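Local coordinates for protein acetyltransferase, GNAT family (PDB 3IWG) that probably transfers an acyl group, most likely acetyl from acetyl-CoA as in other GNAT enzymes, to an acceptor that remains unidentified, at residues A43-F48 / L66-L71; L112-S117 / V269-K274; M140-I145 / L228-K233; A159-A164 / G211-Q216; Q171-L176 / L192-C197. One frame throughout, in Å; residues are numbered along the deposited sequence. Where two conformers were deposited one is given.

The chain carries two GNAT-like halves, and the five contacts fall into two groups. Contacts 1 and 2, centres 15 Å apart, belong to the N-terminal half and touch through Y69 and L112. Contacts 3, 4 and 5 sit together in the C-terminal half; contacts 4 and 5, centres 11 Å apart, are joined where strand 207-214 of contact 4 pairs with strand 190-199 of contact 5, while contact 3 packs against both through helix 223-237. The centres of contacts 1 and 3 are 38 Å apart. A sulfate ion, probably from the crystallisation liquor, lies about 4 Å from the side chain of V214, just before the loop that in this family usually holds the pyrophosphate of CoA.

Contact 1 of 5, residues A43-F48 / L66-L71; sequences AKHFGF and LLQYYL
F48 and Y69 send their side chains across each other at about a right angle. F48 CE2 comes within 3.7 Å of Y69 CE2, and F48 CZ lies beside the same Y69 carbon. The ring planes stand 51° apart with centroids 5.5 Å from one another, an oblique pair, neither stacked nor edge-to-face. Y69 reaches this position because its CG is anti to its own backbone N (chi1 175°), which brings the CD2-CE2 side of the ring to F48. Farther round the F48 ring, Y70 O lies at the edge and in the ring plane, 3.8 Å from F48 CD2, and L71 CG touches the same carbon more loosely. These strands are not hydrogen-bonded to each other. The axes of 44-48 and 66-71 run nearly parallel and come within 8.6 Å, with strand 53-60 between them, in the sheet of the N-terminal GNAT-like half. Helix 76-87 covers the aromatic side: its L82 touches both F48 and Y69, F83 meets Y69 edge-to-face, and S79 OG is hydrogen-bonded to Y69 OH. Helix 17-26 covers H45 and Q68, whose ends approach each other without bonding, H45 CE1 being 4.2 Å from Q68 OE1. Each has its polar partner elsewhere: H45 NE2 bonds to A40 O, and Q68 OE1 to K20 NZ. Just before the first strand, A43 CB rests 4.2 Å from L67 CD1, a light apolar touch.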
# COMPACT_ATOMS: atom_id res chain seq x y z
N ALA A 43 -10.66 -4.05 11.82
CA ALA A 43 -11.50 -4.98 12.61
C ALA A 43 -12.94 -4.48 12.68
O ALA A 43 -13.17 -3.31 12.39
CB ALA A 43 -10.93 -5.07 14.05
N LYS A 44 -13.88 -5.35 13.07
CA LYS A 44 -15.29 -4.97 13.19
C LYS A 44 -15.46 -4.18 14.49
O LYS A 44 -14.88 -4.54 15.50
CB LYS A 44 -16.19 -6.21 13.22
CG LYS A 44 -16.02 -7.16 12.04
CD LYS A 44 -16.66 -6.60 10.75
CE LYS A 44 -16.56 -7.59 9.58
NZ LYS A 44 -17.12 -7.00 8.36
N HIS A 45 -16.24 -3.12 14.45
CA HIS A 45 -16.39 -2.26 15.61
C HIS A 45 -17.76 -2.28 16.14
O HIS A 45 -18.70 -2.35 15.40
CB HIS A 45 -15.99 -0.84 15.28
CG HIS A 45 -14.52 -0.67 15.14
ND1 HIS A 45 -13.75 0.01 16.05
CD2 HIS A 45 -13.67 -1.09 14.17
CE1 HIS A 45 -12.49 0.02 15.65
NE2 HIS A 45 -12.41 -0.65 14.51
N PHE A 46 -17.89 -2.25 17.46
CA PHE A 46 -19.18 -2.14 18.10
C PHE A 46 -19.13 -1.02 19.09
O PHE A 46 -18.09 -0.71 19.66
CB PHE A 46 -19.60 -3.45 18.78
CG PHE A 46 -19.56 -4.63 17.88
CD1 PHE A 46 -20.67 -5.04 17.20
CD2 PHE A 46 -18.37 -5.31 17.70
CE1 PHE A 46 -20.61 -6.13 16.34
CE2 PHE A 46 -18.30 -6.40 16.85
CZ PHE A 46 -19.41 -6.81 16.18
N GLY A 47 -20.28 -0.41 19.26
CA GLY A 47 -20.48 0.66 20.20
C GLY A 47 -21.41 0.21 21.30
O GLY A 47 -22.25 -0.70 21.13
N PHE A 48 -21.20 0.85 22.44
CA PHE A 48 -21.90 0.58 23.65
C PHE A 48 -22.72 1.84 23.93
O PHE A 48 -22.20 2.97 24.03
CB PHE A 48 -20.92 0.31 24.79
CG PHE A 48 -19.93 -0.82 24.51
CD1 PHE A 48 -20.35 -2.02 23.95
CD2 PHE A 48 -18.60 -0.70 24.88
CE1 PHE A 48 -19.45 -3.07 23.72
CE2 PHE A 48 -17.70 -1.74 24.67
CZ PHE A 48 -18.13 -2.93 24.09
N LEU A 66 -10.84 -9.90 20.25
CA LEU A 66 -10.86 -8.51 20.60
C LEU A 66 -9.49 -7.91 20.42
O LEU A 66 -8.47 -8.54 20.65
CB LEU A 66 -11.32 -8.30 22.05
CG LEU A 66 -12.82 -8.15 22.34
CD1 LEU A 66 -13.62 -9.24 21.68
CD2 LEU A 66 -13.14 -8.14 23.88
N LEU A 67 -9.48 -6.67 20.00
CA LEU A 67 -8.27 -5.92 19.83
C LEU A 67 -8.32 -4.68 20.70
O LEU A 67 -7.28 -4.22 21.13
CB LEU A 67 -8.08 -5.52 18.32
CG LEU A 67 -7.76 -6.64 17.27
CD1 LEU A 67 -7.28 -6.06 15.87
CD2 LEU A 67 -6.72 -7.68 17.73
N GLN A 68 -9.51 -4.12 20.92
CA GLN A 68 -9.68 -2.87 21.68
C GLN A 68 -11.01 -2.94 22.44
O GLN A 68 -11.98 -3.55 21.95
CB GLN A 68 -9.69 -1.65 20.74
CG GLN A 68 -8.41 -1.43 19.98
CD GLN A 68 -8.45 -0.17 19.07
OE1 GLN A 68 -9.51 0.25 18.62
NE2 GLN A 68 -7.28 0.41 18.79
N TYR A 69 -11.04 -2.34 23.62
CA TYR A 69 -12.23 -2.24 24.46
C TYR A 69 -12.12 -0.99 25.33
O TYR A 69 -11.05 -0.69 25.90
CB TYR A 69 -12.37 -3.45 25.34
CG TYR A 69 -13.54 -3.38 26.33
CD1 TYR A 69 -13.43 -2.72 27.55
CD2 TYR A 69 -14.75 -4.02 26.03
CE1 TYR A 69 -14.53 -2.67 28.44
CE2 TYR A 69 -15.82 -3.96 26.90
CZ TYR A 69 -15.70 -3.31 28.10
OH TYR A 69 -16.78 -3.32 28.93
N TYR A 70 -13.20 -0.25 25.42
CA TYR A 70 -13.17 0.97 26.20
C TYR A 70 -14.59 1.36 26.59
O TYR A 70 -15.48 1.37 25.74
CB TYR A 70 -12.52 2.11 25.41
CG TYR A 70 -12.52 3.41 26.15
CD1 TYR A 70 -11.50 3.71 27.03
CD2 TYR A 70 -13.56 4.31 26.02
CE1 TYR A 70 -11.48 4.87 27.74
CE2 TYR A 70 -13.56 5.51 26.73
CZ TYR A 70 -12.52 5.78 27.60
OH TYR A 70 -12.49 6.94 28.34
N LEU A 71 -14.78 1.66 27.87
CA LEU A 71 -16.01 2.30 28.40
C LEU A 71 -15.67 3.58 29.13
O LEU A 71 -14.68 3.63 29.86
CB LEU A 71 -16.70 1.40 29.40
CG LEU A 71 -18.04 0.86 28.93
CD1 LEU A 71 -18.65 -0.02 30.01
CD2 LEU A 71 -18.99 1.98 28.55

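Contact 2 of 5, residues L112-S117 / V269-K274; sequences LCLDNS and VQFEFK
F271 lies against the last turn of helix 107-116, where that helix runs into strand 117-129 through S117. The fold here is a tandem GNAT with exchanged strands: the final strand 262-273 inserts between strands 99-103 and 117-129, so the C-terminal end completes the sheet of the N-terminal half. Beginning at its root, F271 CB meets S117 OG at 3.3 Å. The next atom, CG, still faces that hydroxyl, itself hydrogen-bonded to C113 O, and on one flank F271 CD1 lies 3.7 Å from S117 CB. On the other flank F271 CD2 presses on C113 CB at 3.5 Å, and CE2 follows along the same carbon. C113 SG stands 5.2 Å from the ring centroid, an oblique sulfur-aromatic contact. The tip, F271 CZ, ends 3.7 Å from L114 CD2, whose CB points away but whose end comes back to the ring. Within its own strand, V269 CG1 sits over one face near the rim. S117 and F273 form an antiparallel, non-hydrogen-bonded pair with CA atoms 4.3 Å apart, and S117 OG lies in plane at the edge of the F273 ring. N116, on the helix, looks toward helix 76-87, where its OD1 bonds to T84 OG1. Past F273, the side chain of K274 bends at chi3 and chi4 back over the helix end, and K274 NZ gives a 3.2 Å hydrogen bond to D115 O, in the plane of that carbonyl.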
# COMPACT_ATOMS: atom_id res chain seq x y z
N LEU A 112 -9.97 -6.81 32.56
CA LEU A 112 -11.18 -7.54 32.28
C LEU A 112 -10.84 -8.82 31.61
O LEU A 112 -11.51 -9.82 31.84
CB LEU A 112 -12.16 -6.70 31.45
CG LEU A 112 -12.58 -5.43 32.19
CD1 LEU A 112 -13.36 -4.41 31.30
CD2 LEU A 112 -13.40 -5.84 33.40
N CYS A 113 -9.79 -8.82 30.79
CA CYS A 113 -9.32 -10.05 30.16
C CYS A 113 -8.84 -11.03 31.21
O CYS A 113 -9.20 -12.20 31.19
CB CYS A 113 -8.18 -9.78 29.18
SG CYS A 113 -8.63 -8.79 27.65
N LEU A 114 -8.01 -10.53 32.13
CA LEU A 114 -7.54 -11.34 33.26
C LEU A 114 -8.71 -12.02 33.94
O LEU A 114 -8.67 -13.23 34.08
CB LEU A 114 -6.74 -10.49 34.27
CG LEU A 114 -5.35 -10.13 33.72
CD1 LEU A 114 -4.67 -9.04 34.52
CD2 LEU A 114 -4.50 -11.39 33.62
N ASP A 115 -9.76 -11.26 34.27
CA ASP A 115 -10.95 -11.77 34.98
C ASP A 115 -11.63 -12.89 34.22
O ASP A 115 -12.14 -13.84 34.80
CB ASP A 115 -12.03 -10.66 35.17
CG ASP A 115 -11.63 -9.58 36.22
OD1 ASP A 115 -10.67 -9.82 36.99
OD2 ASP A 115 -12.29 -8.50 36.30
N ASN A 116 -11.66 -12.78 32.90
CA ASN A 116 -12.55 -13.63 32.15
C ASN A 116 -11.90 -14.66 31.29
O ASN A 116 -12.60 -15.33 30.54
CB ASN A 116 -13.42 -12.75 31.27
CG ASN A 116 -14.28 -11.87 32.06
OD1 ASN A 116 -15.34 -12.28 32.52
ND2 ASN A 116 -13.85 -10.62 32.22
N SER A 117 -10.59 -14.79 31.37
CA SER A 117 -9.90 -15.68 30.42
C SER A 117 -9.50 -16.98 31.06
O SER A 117 -9.26 -17.03 32.27
CB SER A 117 -8.68 -14.98 29.83
OG SER A 117 -9.08 -13.76 29.23
N VAL A 269 -0.33 -9.75 24.99
CA VAL A 269 -0.70 -11.08 25.37
C VAL A 269 -1.95 -11.46 24.62
O VAL A 269 -2.84 -10.62 24.41
CB VAL A 269 -0.99 -11.13 26.91
CG1 VAL A 269 -1.45 -12.51 27.33
CG2 VAL A 269 0.23 -10.65 27.75
N GLN A 270 -2.04 -12.73 24.28
CA GLN A 270 -3.22 -13.30 23.68
C GLN A 270 -3.90 -14.14 24.71
O GLN A 270 -3.30 -15.14 25.14
CB GLN A 270 -2.84 -14.23 22.51
CG GLN A 270 -4.04 -14.78 21.75
CD GLN A 270 -3.66 -15.69 20.59
OE1 GLN A 270 -2.54 -15.65 20.06
NE2 GLN A 270 -4.60 -16.54 20.21
N PHE A 271 -5.14 -13.77 25.06
CA PHE A 271 -5.99 -14.47 26.05
C PHE A 271 -7.07 -15.27 25.36
O PHE A 271 -7.63 -14.81 24.34
CB PHE A 271 -6.70 -13.48 26.97
CG PHE A 271 -5.81 -12.85 27.98
CD1 PHE A 271 -5.39 -13.57 29.09
CD2 PHE A 271 -5.42 -11.54 27.86
CE1 PHE A 271 -4.57 -13.00 30.06
CE2 PHE A 271 -4.60 -10.94 28.85
CZ PHE A 271 -4.17 -11.69 29.95
N GLU A 272 -7.36 -16.46 25.87
CA GLU A 272 -8.46 -17.27 25.35
C GLU A 272 -9.55 -17.21 26.39
O GLU A 272 -9.29 -17.32 27.58
CB GLU A 272 -8.06 -18.72 25.10
CG GLU A 272 -6.81 -18.94 24.21
CD GLU A 272 -6.96 -18.43 22.78
OE1 GLU A 272 -8.01 -18.72 22.16
OE2 GLU A 272 -6.03 -17.75 22.27
N PHE A 273 -10.78 -17.04 25.92
CA PHE A 273 -11.92 -16.95 26.80
C PHE A 273 -12.49 -18.29 27.28
O PHE A 273 -12.54 -19.30 26.55
CB PHE A 273 -13.05 -16.18 26.14
CG PHE A 273 -12.79 -14.72 25.99
CD1 PHE A 273 -11.94 -14.06 26.87
CD2 PHE A 273 -13.40 -14.00 24.97
CE1 PHE A 273 -11.67 -12.72 26.72
CE2 PHE A 273 -13.17 -12.63 24.84
CZ PHE A 273 -12.29 -11.99 25.70
N LYS A 274 -12.91 -18.22 28.55
CA LYS A 274 -13.79 -19.20 29.16
C LYS A 274 -15.24 -18.75 28.85
O LYS A 274 -16.17 -19.56 28.77
CB LYS A 274 -13.52 -19.33 30.70
CG LYS A 274 -13.40 -18.00 31.49
CD LYS A 274 -13.16 -18.19 33.03
CE LYS A 274 -14.14 -17.34 33.90
NZ LYS A 274 -13.54 -16.68 35.11

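Contact 3 of 5, residues M140-I145 / L228-K233; sequences MIDMQI and LTFLTK
F230 of helix 223-237 projects into the chain at 140-143, which folds round its ring, and no hydrogen bond joins the two segments. The clearest interaction is a CH-pi contact: CB of M143, a selenomethionine like M140, stands 3.8 Å from the ring centroid and only 11° off the ring normal, so it sits squarely over one face. Two Met-aromatic contacts accompany it, both oblique. The selenium of M143 is 4.3 Å from the centroid, while that of M140 is farther, at 5.5 Å. F230 turns its ring outward from the helix with CG anti to the backbone N (chi1 177°), which lays the same face against the backbone too, M143 N being 3.5 Å from F230 CE2. Apolar packing follows on the M140 side. M140 CE touches F230 CD2 at 3.6 Å and crosses the bent aliphatic chain of K233, where M140 CE and K233 CE approach to a tight 3.4 Å at the surface. F183 of strand 182-187 adds an edge-to-face partner for F230. In GNAT folds the helix corresponding to 223-237 follows the CoA-binding loop, and here it packs against the chain leading into the outermost strand, 144-145.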
# COMPACT_ATOMS: atom_id res chain seq x y z
N MSE A 140 29.25 3.65 13.74
CA MSE A 140 27.86 3.78 13.31
C MSE A 140 27.79 3.67 11.78
O MSE A 140 28.53 4.38 11.07
CB MSE A 140 27.31 5.14 13.77
CG MSE A 140 26.29 5.85 12.83
SE MSE A 140 24.42 5.96 13.45
CE MSE A 140 23.77 7.51 12.39
N ILE A 141 26.89 2.81 11.27
CA ILE A 141 26.75 2.61 9.83
C ILE A 141 26.04 3.78 9.17
O ILE A 141 25.41 4.58 9.84
CB ILE A 141 25.93 1.36 9.48
CG1 ILE A 141 24.46 1.52 9.90
CG2 ILE A 141 26.56 0.10 10.07
CD1 ILE A 141 23.57 0.38 9.40
N ASP A 142 26.13 3.84 7.85
CA ASP A 142 25.36 4.80 7.06
C ASP A 142 24.27 4.06 6.27
O ASP A 142 24.56 3.16 5.49
CB ASP A 142 26.27 5.61 6.12
CG ASP A 142 25.56 6.88 5.55
OD1 ASP A 142 24.66 7.49 6.21
OD2 ASP A 142 25.91 7.27 4.40
N MSE A 143 23.02 4.40 6.50
CA MSE A 143 21.93 3.88 5.68
C MSE A 143 21.46 4.99 4.74
O MSE A 143 21.51 6.19 5.09
CB MSE A 143 20.78 3.39 6.55
CG MSE A 143 21.12 2.24 7.44
SE MSE A 143 19.65 1.65 8.49
CE MSE A 143 18.82 0.56 7.09
N GLN A 144 21.03 4.61 3.53
CA GLN A 144 20.53 5.59 2.57
C GLN A 144 19.00 5.52 2.46
O GLN A 144 18.40 4.46 2.42
CB GLN A 144 21.25 5.47 1.23
CG GLN A 144 20.71 4.37 0.29
CD GLN A 144 21.49 4.20 -1.06
OE1 GLN A 144 20.96 4.55 -2.13
NE2 GLN A 144 22.73 3.63 -1.01
N ILE A 145 18.35 6.69 2.45
CA ILE A 145 16.89 6.73 2.44
C ILE A 145 16.43 6.10 1.13
O ILE A 145 17.09 6.29 0.12
CB ILE A 145 16.37 8.16 2.60
CG1 ILE A 145 14.87 8.13 2.90
CG2 ILE A 145 16.70 9.01 1.35
CD1 ILE A 145 14.31 9.46 3.20
N LEU A 228 19.17 -0.52 14.07
CA LEU A 228 18.37 0.08 15.12
C LEU A 228 19.05 1.36 15.64
O LEU A 228 18.39 2.38 15.83
CB LEU A 228 18.16 -0.94 16.22
CG LEU A 228 17.10 -1.97 15.89
CD1 LEU A 228 17.12 -3.07 16.95
CD2 LEU A 228 15.74 -1.30 15.91
N THR A 229 20.36 1.34 15.80
CA THR A 229 21.07 2.51 16.29
C THR A 229 20.93 3.66 15.31
O THR A 229 20.68 4.78 15.72
CB THR A 229 22.55 2.20 16.57
OG1 THR A 229 22.62 1.13 17.52
CG2 THR A 229 23.26 3.43 17.14
N PHE A 230 21.07 3.40 14.01
CA PHE A 230 20.88 4.46 13.02
C PHE A 230 19.47 5.02 13.09
O PHE A 230 19.26 6.22 13.09
CB PHE A 230 21.08 3.90 11.61
CG PHE A 230 20.84 4.88 10.52
CD1 PHE A 230 19.59 5.05 10.00
CD2 PHE A 230 21.89 5.60 9.98
CE1 PHE A 230 19.35 5.95 8.99
CE2 PHE A 230 21.66 6.51 8.95
CZ PHE A 230 20.40 6.67 8.45
N LEU A 231 18.51 4.12 13.11
CA LEU A 231 17.14 4.45 13.01
C LEU A 231 16.73 5.30 14.23
O LEU A 231 15.93 6.25 14.08
CB LEU A 231 16.30 3.18 12.93
CG LEU A 231 16.25 2.40 11.60
CD1 LEU A 231 15.45 1.17 11.82
CD2 LEU A 231 15.67 3.22 10.44
N THR A 232 17.29 4.97 15.40
CA THR A 232 17.07 5.74 16.64
C THR A 232 17.63 7.15 16.51
O THR A 232 16.97 8.13 16.91
CB THR A 232 17.73 5.08 17.92
OG1 THR A 232 17.22 3.76 18.11
CG2 THR A 232 17.41 5.90 19.19
N LYS A 233 18.83 7.26 15.93
CA LYS A 233 19.41 8.58 15.75
C LYS A 233 18.54 9.42 14.79
O LYS A 233 18.31 10.59 15.06
CB LYS A 233 20.84 8.51 15.24
CG LYS A 233 21.55 9.83 15.48
CD LYS A 233 22.60 10.21 14.39
CE LYS A 233 24.07 9.86 14.78
NZ LYS A 233 25.08 10.48 13.87

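Contact 4 of 5, residues A159-A164 / G211-Q216; sequences AANIGA and GMIVAQ
The carboxamides of N161 and Q216, in the C-terminal GNAT-like half, cross obliquely with their planes 56° apart, yet they do not bond to each other. Instead, the backbone N-H of Q216 donates to the N161 oxygen: Q216 N to N161 OD1 is 2.7 Å with an N-H...O angle of 149°, the donor tilted 35° out of the carbonyl plane. The same oxygen lies close to Q216 CB, while N161 ND2 faces A215 CA and turns back to bond F157 O in its own helix. With both ends of the amide engaged, its rotation is well defined. This joins the end of helix 151-162 to the point where strand 207-214 gives way to the loop leading to helix 223-237, a loop that in the family usually receives the pyrophosphate of CoA. A sulfate ion, probably from the crystallisation liquor, lies about 4 Å from the side chain of V214 and may mark the pocket. Q216 OE1 is hydrogen-bonded to R219 NH2 in that loop. With an alanine in place of N161, the N-H of Q216 would probably lose its side-chain acceptor and the start of the loop one of its ties to the helix. Beside this polar link the contact is apolar. N161 CB rests 3.7 Å from I213 CG2, whose side chain also touches F157, A158 and Y173. I162 crosses I213 at about a right angle, and its CG2 branch, anti to the carbonyl carbon, brings I162 CG2 to 4.0 Å from I213 CD1.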
# COMPACT_ATOMS: atom_id res chain seq x y z
N ALA A 159 10.42 -9.91 0.49
CA ALA A 159 9.69 -11.12 0.13
C ALA A 159 10.58 -12.35 0.39
O ALA A 159 10.12 -13.34 1.00
CB ALA A 159 9.26 -11.09 -1.38
N ALA A 160 11.84 -12.27 -0.04
CA ALA A 160 12.80 -13.35 0.16
C ALA A 160 13.09 -13.59 1.64
O ALA A 160 13.29 -14.73 2.05
CB ALA A 160 14.12 -13.05 -0.60
N ASN A 161 13.09 -12.54 2.46
CA ASN A 161 13.49 -12.72 3.87
C ASN A 161 12.36 -12.93 4.83
O ASN A 161 12.54 -13.63 5.78
CB ASN A 161 14.36 -11.57 4.37
CG ASN A 161 15.74 -11.66 3.83
OD1 ASN A 161 16.51 -12.53 4.23
ND2 ASN A 161 16.08 -10.78 2.89
N ILE A 162 11.21 -12.32 4.64
CA ILE A 162 10.11 -12.55 5.61
C ILE A 162 8.87 -13.22 4.98
O ILE A 162 7.90 -13.46 5.67
CB ILE A 162 9.65 -11.23 6.31
CG1 ILE A 162 9.04 -10.25 5.28
CG2 ILE A 162 10.81 -10.56 7.07
CD1 ILE A 162 8.37 -9.02 5.88
N GLY A 163 8.88 -13.49 3.68
CA GLY A 163 7.76 -14.24 3.07
C GLY A 163 6.41 -13.50 2.95
O GLY A 163 5.43 -14.10 2.54
N ALA A 164 6.35 -12.20 3.29
CA ALA A 164 5.16 -11.39 2.97
C ALA A 164 4.97 -11.36 1.46
O ALA A 164 5.92 -11.52 0.69
CB ALA A 164 5.27 -9.96 3.54
N GLY A 211 11.31 -0.72 12.70
CA GLY A 211 11.37 -2.13 12.27
C GLY A 211 12.62 -2.34 11.44
O GLY A 211 13.18 -1.39 10.90
N MSE A 212 13.08 -3.57 11.37
CA MSE A 212 14.19 -3.92 10.52
C MSE A 212 14.08 -5.36 9.99
O MSE A 212 13.44 -6.22 10.60
CB MSE A 212 15.56 -3.84 11.20
CG MSE A 212 15.61 -3.40 12.63
SE MSE A 212 15.35 -4.80 13.91
CE MSE A 212 13.47 -4.76 14.26
N ILE A 213 14.73 -5.57 8.84
CA ILE A 213 14.97 -6.88 8.30
C ILE A 213 16.43 -7.01 7.92
O ILE A 213 16.94 -6.21 7.14
CB ILE A 213 14.14 -7.13 6.99
CG1 ILE A 213 12.63 -6.90 7.18
CG2 ILE A 213 14.42 -8.52 6.48
CD1 ILE A 213 11.79 -6.89 5.76
N VAL A 214 17.09 -8.02 8.46
CA VAL A 214 18.48 -8.29 8.12
C VAL A 214 18.49 -9.37 7.12
O VAL A 214 17.73 -10.31 7.26
CB VAL A 214 19.30 -8.77 9.35
CG1 VAL A 214 20.71 -9.21 8.92
CG2 VAL A 214 19.34 -7.72 10.37
N ALA A 215 19.33 -9.25 6.10
CA ALA A 215 19.42 -10.32 5.10
C ALA A 215 19.73 -11.64 5.80
O ALA A 215 20.60 -11.71 6.67
CB ALA A 215 20.49 -10.04 4.06
N GLN A 216 18.98 -12.66 5.42
CA GLN A 216 19.15 -14.00 6.01
C GLN A 216 20.54 -14.55 5.72
O GLN A 216 20.99 -15.44 6.41
CB GLN A 216 18.08 -14.96 5.47
CG GLN A 216 17.83 -16.22 6.30
CD GLN A 216 17.85 -15.99 7.87
OE1 GLN A 216 17.23 -15.05 8.40
NE2 GLN A 216 18.61 -16.88 8.59

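Contact 5 of 5, residues Q171-L176 / L192-C197; sequences QYYGNL and LAAGEC
A buried carboxylate, that of E196, is met by two tyrosines of helix 166-178. Y172 OH donates a short hydrogen bond to E196 OE1, 2.6 Å long, reaching it on the syn side and 25° out of the carboxylate plane. The other oxygen is met by ring edges: E196 OE2 lies 3.4 Å from Y172 CE2 and equally 3.4 Å from Y173 CE1, near the plane of each ring. Y172 and E196 come from opposite directions; with CG anti to its backbone N (chi1 176°), Y172 carries its hydroxyl toward strand 190-199 to meet the extended glutamate. L176 CD2 adds an apolar touch at 3.7 Å from E196 CD. R198 forms a salt bridge with E196 OE1, so that oxygen has two partners. An alanine at E196 would lose the carboxylate and is likely to leave R198 without its charged mate and Y172 OH without its acceptor. In the C-terminal GNAT-like half, helix 166-178 packs against strand 190-199. Y173 continues toward helix 151-162 and I213 of strand 207-214, W168 stacks on Y172, and helix 166-178 also meets the second subunit, N175 ND2 bonding to N175 OD1 of that subunit.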
# COMPACT_ATOMS: atom_id res chain seq x y z
N GLN A 171 2.79 -2.09 -2.08
CA GLN A 171 2.02 -0.95 -1.56
C GLN A 171 2.57 -0.44 -0.25
O GLN A 171 2.71 0.75 -0.05
CB GLN A 171 0.53 -1.30 -1.39
CG GLN A 171 -0.22 -1.60 -2.75
CD GLN A 171 -0.17 -0.45 -3.76
OE1 GLN A 171 -0.40 0.72 -3.44
NE2 GLN A 171 0.09 -0.80 -5.00
N TYR A 172 2.90 -1.34 0.65
CA TYR A 172 3.35 -0.93 1.99
C TYR A 172 4.65 -0.12 1.91
O TYR A 172 4.77 0.98 2.45
CB TYR A 172 3.57 -2.15 2.81
CG TYR A 172 4.12 -1.90 4.16
CD1 TYR A 172 3.28 -1.59 5.23
CD2 TYR A 172 5.48 -2.00 4.39
CE1 TYR A 172 3.83 -1.34 6.49
CE2 TYR A 172 6.03 -1.73 5.62
CZ TYR A 172 5.21 -1.41 6.66
OH TYR A 172 5.74 -1.19 7.88
N TYR A 173 5.57 -0.65 1.11
CA TYR A 173 6.83 0.02 0.89
C TYR A 173 6.69 1.25 0.01
O TYR A 173 7.34 2.22 0.26
CB TYR A 173 7.85 -0.97 0.34
CG TYR A 173 8.54 -1.87 1.33
CD1 TYR A 173 8.72 -1.51 2.67
CD2 TYR A 173 9.14 -3.05 0.89
CE1 TYR A 173 9.42 -2.36 3.55
CE2 TYR A 173 9.86 -3.89 1.77
CZ TYR A 173 10.00 -3.54 3.08
OH TYR A 173 10.73 -4.38 3.87
N GLY A 174 5.79 1.25 -0.96
CA GLY A 174 5.58 2.47 -1.77
C GLY A 174 5.16 3.63 -0.90
O GLY A 174 5.64 4.77 -1.00
N ASN A 175 4.24 3.34 -0.02
CA ASN A 175 3.79 4.31 0.92
C ASN A 175 4.90 4.73 1.89
O ASN A 175 5.04 5.91 2.17
CB ASN A 175 2.60 3.74 1.65
CG ASN A 175 1.95 4.76 2.55
OD1 ASN A 175 1.92 4.56 3.73
ND2 ASN A 175 1.40 5.83 1.97
N LEU A 176 5.72 3.80 2.39
CA LEU A 176 6.79 4.24 3.30
C LEU A 176 7.80 5.16 2.59
O LEU A 176 8.29 6.14 3.16
CB LEU A 176 7.49 3.06 3.92
CG LEU A 176 7.15 2.48 5.31
CD1 LEU A 176 5.73 2.67 5.83
CD2 LEU A 176 7.55 1.03 5.36
N LEU A 192 21.92 -5.29 2.55
CA LEU A 192 22.23 -6.09 3.72
C LEU A 192 21.08 -6.02 4.74
O LEU A 192 20.89 -6.95 5.53
CB LEU A 192 23.53 -5.65 4.35
CG LEU A 192 24.78 -5.91 3.51
CD1 LEU A 192 26.03 -5.43 4.20
CD2 LEU A 192 24.90 -7.39 3.13
N ALA A 193 20.32 -4.93 4.75
CA ALA A 193 19.21 -4.81 5.66
C ALA A 193 18.30 -3.69 5.23
O ALA A 193 18.74 -2.80 4.54
CB ALA A 193 19.71 -4.53 7.08
N ALA A 194 17.06 -3.71 5.73
CA ALA A 194 16.08 -2.65 5.48
C ALA A 194 15.62 -2.14 6.82
O ALA A 194 15.31 -2.95 7.67
CB ALA A 194 14.86 -3.22 4.74
N GLY A 195 15.51 -0.83 6.99
CA GLY A 195 15.05 -0.27 8.24
C GLY A 195 13.89 0.66 8.02
O GLY A 195 13.84 1.37 6.99
N GLU A 196 12.99 0.69 8.99
CA GLU A 196 11.80 1.55 9.01
C GLU A 196 11.80 2.44 10.26
O GLU A 196 12.01 1.96 11.37
CB GLU A 196 10.54 0.70 9.01
CG GLU A 196 10.52 -0.32 7.90
CD GLU A 196 9.21 -1.15 7.79
OE1 GLU A 196 8.22 -0.88 8.52
OE2 GLU A 196 9.19 -2.07 6.96
N CYS A 197 11.58 3.74 10.07
CA CYS A 197 11.44 4.69 11.13
C CYS A 197 10.11 5.41 10.91
O CYS A 197 10.07 6.44 10.23
CB CYS A 197 12.60 5.67 11.07
SG CYS A 197 12.63 6.91 12.38